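Long-range contacts in phosphatidylinositol-specific phospholipase C1 (Streptomyces antibioticus, PDB 3H4X), which belongs to the phosphatidylinositol-specific phospholipase C family of enzymes and folds as a closed barrel of parallel strands surrounded by helices: residues A[56-61]-A[125-130]; A[106-111]-A[147-152]; A[188-193]-A[230-235]; A[193-198]-A[208-213]; A[256-261]-A[280-285]. All blocks are in the same frame, centred on the assembly; numbering follows the deposited sequence. Where two conformers were deposited one is given.

Contact 1 (A[56-61]-A[125-130]); sequences AALLEL and LLKIEM. With EOH (ethanol), chain T.
Lys127 and Glu60 lie side by side inside the barrel, both extended and pointing the same way from adjacent parallel strands. With CG anti to the backbone N (chi1 171°), the lysine runs its methylenes along the glutamate: Lys127 CG is 3.9 Å from Glu60 CG, and Lys127 CE is 3.4 Å from Glu60 OE2. The ammonium group continues past the carboxylate, leaving a long salt bridge of 3.8 Å between Lys127 NZ and Glu60 OE2 in the conformer described; the closer salt bridge of the lysine is to Asp260. An ethanol O accepts from Lys127 NZ at 2.8 Å and gives a weak bond to Glu60 OE2. On the same face, Leu125 CD2 meets Leu58 CD1 at 3.8 Å. On the outward, apolar face Leu61 and Ile128 lie side by side, Ile128 CD1 touching both Leu61 CD1 (3.6 Å) and Leu61 CB (3.7 Å). Five backbone bonds join the strands, including Leu61 N to Lys127 O at 2.8 Å. Strand 58-64 is bonded on its other edge to strand 31-36, and strand 124-130 to strand 189-195. Leu58 and Leu125 pack on Phe319 of strand 319-322, whereas Leu61 and Leu126 face helix 104-117.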
# COMPACT_ATOMS: atom_id res chain seq x y z
N ALA A 56 5.69 -11.86 -0.22
CA ALA A 56 5.51 -10.59 -0.92
C ALA A 56 5.75 -9.39 -0.01
O ALA A 56 5.45 -9.44 1.19
CB ALA A 56 4.12 -10.52 -1.53
N ALA A 57 6.29 -8.32 -0.58
CA ALA A 57 6.57 -7.10 0.17
C ALA A 57 5.36 -6.17 0.24
O ALA A 57 5.29 -5.27 1.08
CB ALA A 57 7.73 -6.37 -0.47
N LEU A 58 4.42 -6.37 -0.69
CA LEU A 58 3.25 -5.51 -0.80
C LEU A 58 2.05 -6.40 -1.08
O LEU A 58 2.11 -7.27 -1.94
CB LEU A 58 3.46 -4.48 -1.92
CG LEU A 58 2.33 -3.50 -2.25
CD1 LEU A 58 2.88 -2.31 -3.02
CD2 LEU A 58 1.20 -4.14 -3.03
N LEU A 59 0.98 -6.19 -0.32
CA LEU A 59 -0.27 -6.92 -0.51
C LEU A 59 -1.36 -5.89 -0.68
O LEU A 59 -1.49 -4.98 0.14
CB LEU A 59 -0.57 -7.79 0.71
CG LEU A 59 0.47 -8.86 1.04
CD1 LEU A 59 0.12 -9.53 2.36
CD2 LEU A 59 0.59 -9.89 -0.07
N GLU A 60 -2.15 -6.03 -1.73
CA GLU A 60 -3.16 -5.03 -2.03
C GLU A 60 -4.56 -5.48 -1.63
O GLU A 60 -4.94 -6.64 -1.83
CB GLU A 60 -3.09 -4.68 -3.51
CG GLU A 60 -3.96 -3.51 -3.92
CD GLU A 60 -3.81 -3.20 -5.39
OE1 GLU A 60 -3.02 -3.90 -6.06
OE2 GLU A 60 -4.49 -2.27 -5.87
N LEU A 61 -5.30 -4.54 -1.05
CA LEU A 61 -6.66 -4.75 -0.55
C LEU A 61 -7.60 -3.70 -1.13
O LEU A 61 -7.24 -2.53 -1.21
CB LEU A 61 -6.69 -4.58 0.97
CG LEU A 61 -5.82 -5.48 1.83
CD1 LEU A 61 -5.98 -5.14 3.30
CD2 LEU A 61 -6.18 -6.93 1.58
N LEU A 125 3.96 -3.85 3.23
CA LEU A 125 3.13 -2.71 2.87
C LEU A 125 1.76 -3.22 2.45
O LEU A 125 1.65 -4.04 1.53
CB LEU A 125 3.78 -1.93 1.72
CG LEU A 125 2.98 -0.74 1.17
CD1 LEU A 125 2.70 0.29 2.25
CD2 LEU A 125 3.70 -0.10 -0.01
N LEU A 126 0.74 -2.76 3.15
CA LEU A 126 -0.64 -3.01 2.75
C LEU A 126 -1.10 -1.85 1.90
O LEU A 126 -1.25 -0.72 2.40
CB LEU A 126 -1.56 -3.12 3.96
CG LEU A 126 -1.38 -4.34 4.85
CD1 LEU A 126 -1.22 -5.60 4.01
CD2 LEU A 126 -0.17 -4.13 5.74
N LYS A 127 -1.29 -2.11 0.62
CA LYS A 127 -1.79 -1.09 -0.28
C LYS A 127 -3.30 -1.18 -0.28
O LYS A 127 -3.87 -2.22 -0.61
CB LYS A 127 -1.24 -1.31 -1.68
CG LYS A 127 -1.88 -0.41 -2.72
CD LYS A 127 -1.26 -0.63 -4.08
CE LYS A 127 -2.11 -0.00 -5.16
NZ LYS A 127 -1.44 -0.09 -6.49
N ILE A 128 -3.93 -0.08 0.09
CA ILE A 128 -5.37 -0.04 0.19
C ILE A 128 -5.93 0.85 -0.90
O ILE A 128 -5.64 2.05 -0.95
CB ILE A 128 -5.80 0.55 1.54
CG1 ILE A 128 -5.08 -0.15 2.70
CG2 ILE A 128 -7.32 0.57 1.67
CD1 ILE A 128 -5.38 -1.61 2.82
N GLU A 129 -6.73 0.26 -1.79
CA GLU A 129 -7.51 1.07 -2.71
C GLU A 129 -8.88 1.29 -2.08
O GLU A 129 -9.62 0.34 -1.82
CB GLU A 129 -7.67 0.39 -4.07
CG GLU A 129 -8.54 1.21 -5.02
CD GLU A 129 -8.70 0.61 -6.41
OE1 GLU A 129 -7.76 -0.04 -6.90
OE2 GLU A 129 -9.77 0.81 -7.02
N MET A 130 -9.20 2.55 -1.82
CA MET A 130 -10.51 2.91 -1.29
C MET A 130 -11.45 3.01 -2.48
O MET A 130 -11.58 4.07 -3.09
CB MET A 130 -10.43 4.24 -0.54
CG MET A 130 -9.47 4.24 0.65
SD MET A 130 -9.89 3.02 1.91
CE MET A 130 -11.67 3.17 1.89
C1 EOH T . -3.45 0.80 -8.79
C2 EOH T . -4.44 1.07 -9.93
O EOH T . -3.43 -0.55 -8.39

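Contact 2 (A[106-111]-A[147-152]); sequences GCLSDM and ALIRQK. With EOH (ethanol), chain K.
Leu108 supplies the apolar part of the contact, reaching from helix 106-111 into the side of helix 147-152. Its CB rests against the root of Lys152, with Leu108 CB 3.7 Å from Lys152 CB. Further out, the Leu108 and Leu148 side chains cross obliquely, Leu108 CD1 coming within 3.7 Å of Leu148 CG, and Leu108 CD1 also touches Ile149 CG1 at 4.1 Å. One leucine thus meets three residues, spaced one and three positions apart, along the facing helix.

The polar part lies toward the solvent side. Lys152 CB and CG rest on Leu108 CB; the bend at the second torsion (chi2 -73°) then directs CD, CE and NZ toward Ser109. Lys152 NZ is modelled as a donor 2.7 Å from Ser109 OG, a bond left in doubt by the hydroxyl's clash with a modelled ethanol; the Ala105 carbonyl is another partner of this hydroxyl. Lys152 NZ also donates to the ethanol O at 2.7 Å.

The helix segments run in roughly the same direction, with axes 9.9 Å apart and crossing at -31°. Leu108 and Ile149 both rest on Phe191 of strand 189-195, an arrangement characteristic of neighbouring helices in the outer layer of a beta/alpha barrel.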
# COMPACT_ATOMS: atom_id res chain seq x y z
N GLY A 106 -11.61 -7.79 10.14
CA GLY A 106 -11.21 -9.19 10.12
C GLY A 106 -9.83 -9.38 9.50
O GLY A 106 -9.02 -10.17 9.99
N CYS A 107 -9.57 -8.66 8.42
CA CYS A 107 -8.25 -8.69 7.80
C CYS A 107 -7.18 -8.23 8.79
O CYS A 107 -6.13 -8.87 8.93
CB CYS A 107 -8.24 -7.79 6.57
SG CYS A 107 -6.66 -7.71 5.73
N LEU A 108 -7.44 -7.12 9.46
CA LEU A 108 -6.50 -6.58 10.43
C LEU A 108 -6.27 -7.56 11.58
O LEU A 108 -5.15 -7.67 12.09
CB LEU A 108 -7.01 -5.24 10.96
CG LEU A 108 -7.01 -4.09 9.95
CD1 LEU A 108 -7.82 -2.93 10.50
CD2 LEU A 108 -5.59 -3.66 9.59
N SER A 109 -7.31 -8.27 11.99
CA SER A 109 -7.16 -9.30 13.00
C SER A 109 -6.23 -10.41 12.52
O SER A 109 -5.36 -10.87 13.26
CB SER A 109 -8.51 -9.88 13.40
OG SER A 109 -9.30 -8.92 14.08
N ASP A 110 -6.39 -10.85 11.27
CA ASP A 110 -5.51 -11.86 10.71
C ASP A 110 -4.07 -11.36 10.73
O ASP A 110 -3.14 -12.10 11.08
CB ASP A 110 -5.89 -12.21 9.27
CG ASP A 110 -7.16 -13.04 9.17
OD1 ASP A 110 -7.80 -13.29 10.21
OD2 ASP A 110 -7.51 -13.43 8.04
N MET A 111 -3.88 -10.10 10.34
CA MET A 111 -2.55 -9.50 10.32
C MET A 111 -1.92 -9.48 11.71
O MET A 111 -0.75 -9.80 11.87
CB MET A 111 -2.62 -8.07 9.77
CG MET A 111 -2.93 -8.01 8.29
SD MET A 111 -3.17 -6.33 7.69
CE MET A 111 -1.56 -5.60 7.99
N ALA A 147 -8.16 5.04 13.67
CA ALA A 147 -8.52 4.50 14.97
C ALA A 147 -8.62 2.98 14.96
O ALA A 147 -8.19 2.31 15.90
CB ALA A 147 -9.82 5.12 15.47
N LEU A 148 -9.18 2.44 13.88
CA LEU A 148 -9.32 1.00 13.74
C LEU A 148 -7.96 0.33 13.62
O LEU A 148 -7.70 -0.69 14.25
CB LEU A 148 -10.18 0.66 12.52
CG LEU A 148 -10.30 -0.82 12.19
CD1 LEU A 148 -10.90 -1.62 13.34
CD2 LEU A 148 -11.13 -1.00 10.93
N ILE A 149 -7.08 0.90 12.80
CA ILE A 149 -5.75 0.34 12.64
C ILE A 149 -4.96 0.41 13.95
O ILE A 149 -4.29 -0.55 14.32
CB ILE A 149 -4.99 1.00 11.47
CG1 ILE A 149 -5.63 0.57 10.14
CG2 ILE A 149 -3.52 0.63 11.50
CD1 ILE A 149 -5.10 1.29 8.93
N ARG A 150 -5.06 1.53 14.66
CA ARG A 150 -4.41 1.64 15.97
C ARG A 150 -4.91 0.56 16.92
O ARG A 150 -4.13 -0.07 17.62
CB ARG A 150 -4.64 3.01 16.61
CG ARG A 150 -3.89 4.16 15.96
CD ARG A 150 -3.78 5.40 16.87
NE ARG A 150 -5.07 5.80 17.43
CZ ARG A 150 -5.95 6.58 16.81
NH1 ARG A 150 -5.70 7.05 15.59
NH2 ARG A 150 -7.10 6.88 17.41
N GLN A 151 -6.22 0.34 16.93
CA GLN A 151 -6.83 -0.65 17.82
C GLN A 151 -6.33 -2.06 17.51
O GLN A 151 -6.02 -2.83 18.42
CB GLN A 151 -8.35 -0.58 17.72
CG GLN A 151 -9.09 -1.47 18.71
CD GLN A 151 -9.46 -2.82 18.14
OE1 GLN A 151 -9.89 -2.93 16.99
NE2 GLN A 151 -9.32 -3.87 18.95
N LYS A 152 -6.27 -2.39 16.23
CA LYS A 152 -5.92 -3.75 15.83
C LYS A 152 -4.42 -4.05 15.86
O LYS A 152 -4.02 -5.15 16.23
CB LYS A 152 -6.46 -4.05 14.43
CG LYS A 152 -7.98 -4.11 14.36
CD LYS A 152 -8.52 -5.38 14.99
CE LYS A 152 -10.01 -5.51 14.74
NZ LYS A 152 -10.55 -6.79 15.27
C1 EOH K . -12.37 -8.49 13.64
C2 EOH K . -11.97 -9.71 14.46
O EOH K . -13.00 -7.50 14.43

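Contact 3 (A[188-193]-A[230-235]); sequences KFLFEL and TAFPAV
Glu192 and Leu193 pair with Phe232 and Pro233 as neighbouring parallel strands in the barrel wall. Three backbone bonds hold them: Phe232 N to Phe191 O at 2.8 Å, nearly straight at 176°, then Leu193 N to Phe232 O and Ala234 N to Leu193 O. Just before the pairing the two chains diverge, and a water links them, accepting from Phe191 N at 2.8 Å and donating to Thr230 O at 2.7 Å. The two strands are the ends of a beta-alpha-beta unit whose connection is helix 209-222. On the outward face, Ala231 CB nestles between Phe191 CB, at 3.7 Å, and Leu193 CD1, at 3.8 Å; the Phe191 ring continues onto helices 104-117 and 142-153. On the inward face, the extended Glu192 brings its OE2 to 3.4 Å from Ala234 CB and very near the Asp260 carboxylate. Phe232 stands on that face too; the Phe191 carbonyl O lies in the plane of its ring, at the edge, 3.6 Å from Phe232 CD2.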
# COMPACT_ATOMS: atom_id res chain seq x y z
N LYS A 188 7.20 -4.73 11.17
CA LYS A 188 6.33 -3.58 10.92
C LYS A 188 5.41 -3.77 9.72
O LYS A 188 5.74 -4.44 8.74
CB LYS A 188 7.15 -2.31 10.71
CG LYS A 188 8.01 -1.92 11.90
CD LYS A 188 7.17 -1.47 13.08
CE LYS A 188 8.06 -1.18 14.29
NZ LYS A 188 7.28 -0.67 15.45
N PHE A 189 4.24 -3.15 9.83
CA PHE A 189 3.34 -2.96 8.70
C PHE A 189 3.32 -1.49 8.35
O PHE A 189 3.37 -0.62 9.22
CB PHE A 189 1.92 -3.38 9.07
CG PHE A 189 1.75 -4.84 9.34
CD1 PHE A 189 1.88 -5.78 8.33
CD2 PHE A 189 1.44 -5.28 10.61
CE1 PHE A 189 1.73 -7.13 8.59
CE2 PHE A 189 1.28 -6.63 10.88
CZ PHE A 189 1.42 -7.56 9.87
N LEU A 190 3.21 -1.22 7.05
CA LEU A 190 2.97 0.12 6.56
C LEU A 190 1.71 0.07 5.72
O LEU A 190 1.33 -0.99 5.21
CB LEU A 190 4.16 0.62 5.74
CG LEU A 190 5.49 0.74 6.51
CD1 LEU A 190 6.25 -0.58 6.52
CD2 LEU A 190 6.36 1.84 5.93
N PHE A 191 1.06 1.22 5.57
CA PHE A 191 -0.15 1.31 4.77
C PHE A 191 -0.01 2.41 3.72
O PHE A 191 0.49 3.49 4.02
CB PHE A 191 -1.37 1.61 5.65
CG PHE A 191 -1.78 0.46 6.52
CD1 PHE A 191 -2.77 -0.41 6.11
CD2 PHE A 191 -1.17 0.25 7.74
CE1 PHE A 191 -3.15 -1.48 6.90
CE2 PHE A 191 -1.54 -0.81 8.54
CZ PHE A 191 -2.54 -1.68 8.12
N GLU A 192 -0.46 2.11 2.51
CA GLU A 192 -0.54 3.07 1.41
C GLU A 192 -2.01 3.20 1.02
O GLU A 192 -2.72 2.20 0.96
CB GLU A 192 0.24 2.55 0.20
CG GLU A 192 0.03 3.36 -1.08
CD GLU A 192 0.41 2.62 -2.36
OE1 GLU A 192 0.87 1.46 -2.30
OE2 GLU A 192 0.24 3.23 -3.44
N LEU A 193 -2.48 4.42 0.78
CA LEU A 193 -3.84 4.64 0.30
C LEU A 193 -3.84 5.20 -1.11
O LEU A 193 -3.11 6.15 -1.40
CB LEU A 193 -4.56 5.65 1.21
CG LEU A 193 -5.06 5.13 2.55
CD1 LEU A 193 -5.31 6.28 3.53
CD2 LEU A 193 -6.33 4.32 2.36
N THR A 230 -1.89 6.61 10.50
CA THR A 230 -1.50 5.23 10.26
C THR A 230 -1.09 4.90 8.82
O THR A 230 -0.58 3.81 8.58
CB THR A 230 -2.61 4.23 10.66
OG1 THR A 230 -3.75 4.40 9.80
CG2 THR A 230 -3.01 4.41 12.12
N ALA A 231 -1.33 5.81 7.88
CA ALA A 231 -1.16 5.48 6.47
C ALA A 231 -0.54 6.61 5.66
O ALA A 231 -0.66 7.78 6.02
CB ALA A 231 -2.50 5.09 5.86
N PHE A 232 0.11 6.24 4.57
CA PHE A 232 0.69 7.19 3.63
C PHE A 232 -0.20 7.30 2.40
O PHE A 232 -0.39 6.33 1.67
CB PHE A 232 2.07 6.70 3.21
CG PHE A 232 3.07 6.71 4.32
CD1 PHE A 232 3.87 7.82 4.53
CD2 PHE A 232 3.23 5.61 5.15
CE1 PHE A 232 4.80 7.85 5.55
CE2 PHE A 232 4.16 5.63 6.18
CZ PHE A 232 4.94 6.75 6.37
N PRO A 233 -0.76 8.49 2.15
CA PRO A 233 -1.52 8.66 0.92
C PRO A 233 -0.56 8.73 -0.26
O PRO A 233 0.51 9.34 -0.16
CB PRO A 233 -2.22 10.01 1.13
CG PRO A 233 -1.30 10.76 2.02
CD PRO A 233 -0.70 9.73 2.94
N ALA A 234 -0.94 8.09 -1.36
CA ALA A 234 -0.11 8.08 -2.55
C ALA A 234 -0.74 8.91 -3.66
O ALA A 234 -1.96 9.06 -3.73
CB ALA A 234 0.09 6.65 -3.03
N VAL A 235 0.11 9.44 -4.54
CA VAL A 235 -0.36 10.09 -5.76
C VAL A 235 -0.48 9.01 -6.83
O VAL A 235 0.51 8.43 -7.27
CB VAL A 235 0.59 11.20 -6.22
CG1 VAL A 235 -0.04 11.99 -7.36
CG2 VAL A 235 0.94 12.11 -5.05
O HOH W 1 1.79 3.30 7.33
O HOH W 2 -4.07 8.73 -1.94

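Contact 4 (A[193-198]-A[208-213]); sequences LIPGTV and WTDVEY
Leu193 CD1 sits over one face of the Tyr213 ring, 3.6 Å from the centroid and 16° off the ring normal, a CH-pi contact in which the two side chains cross at about a right angle. Pro195 makes a second group of contacts. Its CG approaches Asp210 CG at 3.8 Å, again with the groups at about a right angle, while Pro195 CA meets Thr209 CB at 3.7 Å. Thr209 CG2 lies 3.9 Å from Ile194 O, and Trp208, at the N-cap position, reaches Pro195 CB through CE3 at 4.3 Å.

The polar groups of Thr209, Asp210 and Tyr213 have second-shell partners: Glu199 joins Thr209 OG1 to Gly196 N, Asp210 OD2 bonds Tyr247, and the Tyr213 hydroxyl is hydrogen-bonded to Asp146. Locally, Asp210 OD1 accepts a hydrogen bond from Val211 N at 2.8 Å, from above the carboxylate plane.

Here a strand end packs on the start of the following helix, as in a beta/alpha barrel unit. Glu212, in the first turn of the same helix, lines an acetyl-group pocket with Pro142 and His216.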
# COMPACT_ATOMS: atom_id res chain seq x y z
N LEU A 193 -2.48 4.42 0.78
CA LEU A 193 -3.84 4.64 0.30
C LEU A 193 -3.84 5.20 -1.11
O LEU A 193 -3.11 6.15 -1.40
CB LEU A 193 -4.56 5.65 1.21
CG LEU A 193 -5.06 5.13 2.55
CD1 LEU A 193 -5.31 6.28 3.53
CD2 LEU A 193 -6.33 4.32 2.36
N ILE A 194 -4.66 4.63 -1.99
CA ILE A 194 -4.96 5.27 -3.28
C ILE A 194 -6.46 5.42 -3.46
O ILE A 194 -7.24 4.67 -2.87
CB ILE A 194 -4.37 4.51 -4.50
CG1 ILE A 194 -4.95 3.09 -4.61
CG2 ILE A 194 -2.85 4.50 -4.46
CD1 ILE A 194 -4.78 2.48 -5.99
N PRO A 195 -6.86 6.41 -4.28
CA PRO A 195 -8.27 6.55 -4.62
C PRO A 195 -8.73 5.37 -5.46
O PRO A 195 -7.91 4.70 -6.11
CB PRO A 195 -8.31 7.84 -5.46
CG PRO A 195 -7.03 8.54 -5.18
CD PRO A 195 -6.04 7.45 -4.90
N GLY A 196 -10.03 5.12 -5.47
CA GLY A 196 -10.58 3.93 -6.10
C GLY A 196 -11.26 4.18 -7.43
O GLY A 196 -11.56 5.32 -7.79
N THR A 197 -11.52 3.10 -8.15
CA THR A 197 -12.13 3.19 -9.47
C THR A 197 -13.54 3.76 -9.44
O THR A 197 -13.97 4.42 -10.38
CB THR A 197 -12.15 1.82 -10.17
OG1 THR A 197 -12.84 0.87 -9.35
CG2 THR A 197 -10.74 1.34 -10.43
N VAL A 198 -14.27 3.51 -8.35
CA VAL A 198 -15.65 4.00 -8.25
C VAL A 198 -15.71 5.50 -8.00
O VAL A 198 -16.56 6.19 -8.58
CB VAL A 198 -16.44 3.25 -7.17
CG1 VAL A 198 -17.88 3.76 -7.12
CG2 VAL A 198 -16.41 1.76 -7.44
N TRP A 208 -11.64 13.29 -3.27
CA TRP A 208 -11.09 11.95 -3.43
C TRP A 208 -10.24 11.56 -2.23
O TRP A 208 -9.78 12.41 -1.46
CB TRP A 208 -10.26 11.84 -4.70
CG TRP A 208 -11.05 11.81 -5.97
CD1 TRP A 208 -12.39 12.02 -6.12
CD2 TRP A 208 -10.53 11.57 -7.28
NE1 TRP A 208 -12.74 11.91 -7.45
CE2 TRP A 208 -11.61 11.64 -8.18
CE3 TRP A 208 -9.25 11.31 -7.78
CZ2 TRP A 208 -11.45 11.45 -9.55
CZ3 TRP A 208 -9.10 11.12 -9.14
CH2 TRP A 208 -10.19 11.19 -10.01
N THR A 209 -10.02 10.26 -2.10
CA THR A 209 -9.23 9.66 -1.04
C THR A 209 -7.91 10.38 -0.79
O THR A 209 -7.51 10.58 0.36
CB THR A 209 -8.93 8.20 -1.39
OG1 THR A 209 -10.16 7.48 -1.48
CG2 THR A 209 -8.02 7.55 -0.36
N ASP A 210 -7.23 10.76 -1.87
CA ASP A 210 -5.90 11.34 -1.74
C ASP A 210 -5.91 12.71 -1.05
O ASP A 210 -5.22 12.91 -0.06
CB ASP A 210 -5.12 11.35 -3.07
CG ASP A 210 -5.87 12.01 -4.23
OD1 ASP A 210 -7.04 12.44 -4.10
OD2 ASP A 210 -5.25 12.10 -5.31
N VAL A 211 -6.72 13.62 -1.57
CA VAL A 211 -6.86 14.94 -0.98
C VAL A 211 -7.44 14.85 0.43
O VAL A 211 -7.03 15.57 1.32
CB VAL A 211 -7.73 15.86 -1.87
CG1 VAL A 211 -8.15 17.12 -1.12
CG2 VAL A 211 -6.98 16.21 -3.15
N GLU A 212 -8.41 13.96 0.62
CA GLU A 212 -9.04 13.84 1.92
C GLU A 212 -8.05 13.36 2.98
O GLU A 212 -7.97 13.92 4.07
CB GLU A 212 -10.25 12.91 1.86
CG GLU A 212 -11.05 12.90 3.14
CD GLU A 212 -12.41 12.23 3.00
OE1 GLU A 212 -12.77 11.85 1.87
OE2 GLU A 212 -13.10 12.09 4.02
N TYR A 213 -7.29 12.31 2.67
CA TYR A 213 -6.37 11.79 3.67
C TYR A 213 -5.14 12.69 3.87
O TYR A 213 -4.69 12.89 5.00
CB TYR A 213 -5.98 10.33 3.39
CG TYR A 213 -5.38 9.67 4.62
CD1 TYR A 213 -6.18 9.04 5.56
CD2 TYR A 213 -4.01 9.72 4.85
CE1 TYR A 213 -5.63 8.45 6.69
CE2 TYR A 213 -3.46 9.14 5.97
CZ TYR A 213 -4.27 8.51 6.89
OH TYR A 213 -3.69 7.95 8.00

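Contact 5 (A[256-261]-A[280-285]); sequences FVVFDG and HYLLIM
Phe259 leans across the strand pair toward Tyr281, and CB and one side of the ring find partners. Its CB is 4.0 Å from Leu283 CD1. Because CG stands anti to the carbonyl carbon (chi1 -60°), the ring turns back toward Tyr281, just ahead of the neighbouring strand. CD2 passes Tyr281 CB at 3.9 Å, and the Leu282 carbonyl O lies in the ring plane, at the edge, also 3.9 Å from Phe259 CD2. CE2 then presses on Tyr281 CD2 at 3.5 Å, and CZ at the tip remains 4.1 Å from that same Tyr281 CD2. The two rings are oblique, their planes at 41°.

The backbones of strands 258-262 and 282-286 pair in parallel as consecutive members of the beta/alpha barrel. Four backbone bonds join them, such as Ile284 N to Phe259 O at 2.8 Å. On the opposite face, Ile284 divides its branches: CD1 meets Val258 CG1 at 3.6 Å, and CG2 lies 3.3 Å from Asp260 OD2. That carboxylate oxygen is salt-bridged to Lys127 across the barrel interior. The Tyr281 hydroxyl bonds Asp171, Arg244 and Arg279, while Tyr276 meets the Phe259 ring edge-to-face.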
# COMPACT_ATOMS: atom_id res chain seq x y z
N PHE A 256 2.49 13.90 0.62
CA PHE A 256 2.61 12.80 -0.33
C PHE A 256 4.07 12.44 -0.56
O PHE A 256 4.83 13.22 -1.14
CB PHE A 256 2.00 13.19 -1.68
CG PHE A 256 0.51 13.37 -1.67
CD1 PHE A 256 -0.33 12.28 -1.75
CD2 PHE A 256 -0.04 14.64 -1.60
CE1 PHE A 256 -1.70 12.44 -1.76
CE2 PHE A 256 -1.42 14.81 -1.61
CZ PHE A 256 -2.25 13.70 -1.69
N VAL A 257 4.47 11.25 -0.11
CA VAL A 257 5.83 10.77 -0.34
C VAL A 257 5.82 9.39 -0.99
O VAL A 257 6.85 8.70 -1.06
CB VAL A 257 6.68 10.77 0.95
CG1 VAL A 257 6.83 12.19 1.48
CG2 VAL A 257 6.06 9.86 2.00
N VAL A 258 4.64 8.99 -1.47
CA VAL A 258 4.42 7.71 -2.13
C VAL A 258 3.68 7.99 -3.44
O VAL A 258 2.79 8.83 -3.48
CB VAL A 258 3.60 6.75 -1.24
CG1 VAL A 258 3.43 5.39 -1.92
CG2 VAL A 258 4.26 6.61 0.12
N PHE A 259 4.08 7.28 -4.49
CA PHE A 259 3.56 7.48 -5.83
C PHE A 259 3.28 6.10 -6.41
O PHE A 259 4.03 5.16 -6.15
CB PHE A 259 4.58 8.24 -6.67
CG PHE A 259 4.90 9.58 -6.12
CD1 PHE A 259 4.25 10.72 -6.59
CD2 PHE A 259 5.82 9.72 -5.09
CE1 PHE A 259 4.53 11.96 -6.05
CE2 PHE A 259 6.11 10.96 -4.55
CZ PHE A 259 5.46 12.08 -5.04
N ASP A 260 2.20 5.99 -7.16
CA ASP A 260 1.70 4.69 -7.58
C ASP A 260 1.17 4.83 -8.99
O ASP A 260 0.28 5.64 -9.25
CB ASP A 260 0.58 4.28 -6.61
CG ASP A 260 0.12 2.86 -6.79
OD1 ASP A 260 -0.31 2.52 -7.91
OD2 ASP A 260 0.18 2.08 -5.81
N GLY A 261 1.73 4.07 -9.93
CA GLY A 261 1.34 4.23 -11.32
C GLY A 261 1.75 3.05 -12.18
O GLY A 261 2.49 2.17 -11.74
N HIS A 280 14.07 9.90 -2.26
CA HIS A 280 13.71 8.81 -1.34
C HIS A 280 12.21 8.57 -1.26
O HIS A 280 11.71 8.02 -0.26
CB HIS A 280 14.31 9.05 0.05
CG HIS A 280 15.75 9.42 0.02
ND1 HIS A 280 16.70 8.67 -0.65
CD2 HIS A 280 16.41 10.47 0.56
CE1 HIS A 280 17.88 9.24 -0.51
NE2 HIS A 280 17.74 10.34 0.22
N TYR A 281 11.47 8.95 -2.30
CA TYR A 281 10.05 8.67 -2.36
C TYR A 281 9.83 7.21 -2.73
O TYR A 281 10.62 6.62 -3.46
CB TYR A 281 9.36 9.55 -3.40
CG TYR A 281 9.50 11.04 -3.19
CD1 TYR A 281 9.60 11.59 -1.92
CD2 TYR A 281 9.48 11.90 -4.28
CE1 TYR A 281 9.71 12.96 -1.74
CE2 TYR A 281 9.58 13.27 -4.11
CZ TYR A 281 9.70 13.79 -2.85
OH TYR A 281 9.81 15.16 -2.72
N LEU A 282 8.74 6.63 -2.24
CA LEU A 282 8.38 5.28 -2.64
C LEU A 282 7.63 5.31 -3.96
O LEU A 282 6.70 6.09 -4.13
CB LEU A 282 7.54 4.59 -1.57
CG LEU A 282 8.19 4.49 -0.19
CD1 LEU A 282 7.30 3.71 0.77
CD2 LEU A 282 9.57 3.85 -0.26
N LEU A 283 8.05 4.45 -4.88
CA LEU A 283 7.46 4.40 -6.22
C LEU A 283 6.91 3.00 -6.47
O LEU A 283 7.67 2.04 -6.63
CB LEU A 283 8.51 4.77 -7.27
CG LEU A 283 8.05 4.86 -8.72
CD1 LEU A 283 6.90 5.83 -8.88
CD2 LEU A 283 9.21 5.26 -9.63
N ILE A 284 5.59 2.88 -6.49
CA ILE A 284 4.93 1.60 -6.77
C ILE A 284 4.58 1.54 -8.25
O ILE A 284 3.87 2.41 -8.76
CB ILE A 284 3.63 1.43 -5.94
CG1 ILE A 284 3.91 1.27 -4.45
CG2 ILE A 284 2.86 0.20 -6.42
CD1 ILE A 284 4.45 2.49 -3.77
N MET A 285 5.09 0.51 -8.93
CA MET A 285 4.82 0.31 -10.35
C MET A 285 3.89 -0.88 -10.53
O MET A 285 4.26 -2.02 -10.23
CB MET A 285 6.10 0.12 -11.14
CG MET A 285 7.05 1.29 -11.08
SD MET A 285 8.22 1.21 -12.45
CE MET A 285 9.21 2.67 -12.15

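Contacts 1, 3 and 5 are buried strand pairings in one barrel wall, whereas contact 2 joins two covering helices and is only partly buried. Contact 4, also buried, joins a strand end to the helix that follows it; it is nested within the loop closed by contact 3 and shares Leu193 and strand 189-195 with it. Backbone bonds dominate the strand contacts; contacts 2 and 4 rely on side chains, contact 4 without a hydrogen bond between its segments. The barrel interior holds a cluster of charged groups: Lys127 of contact 1 bridges Asp260 of contact 5, close to Glu192 of contact 3. Outward-facing side chains are largely apolar, and Phe191 of contact 3 packs on Leu108 and Ile149 of contact 2.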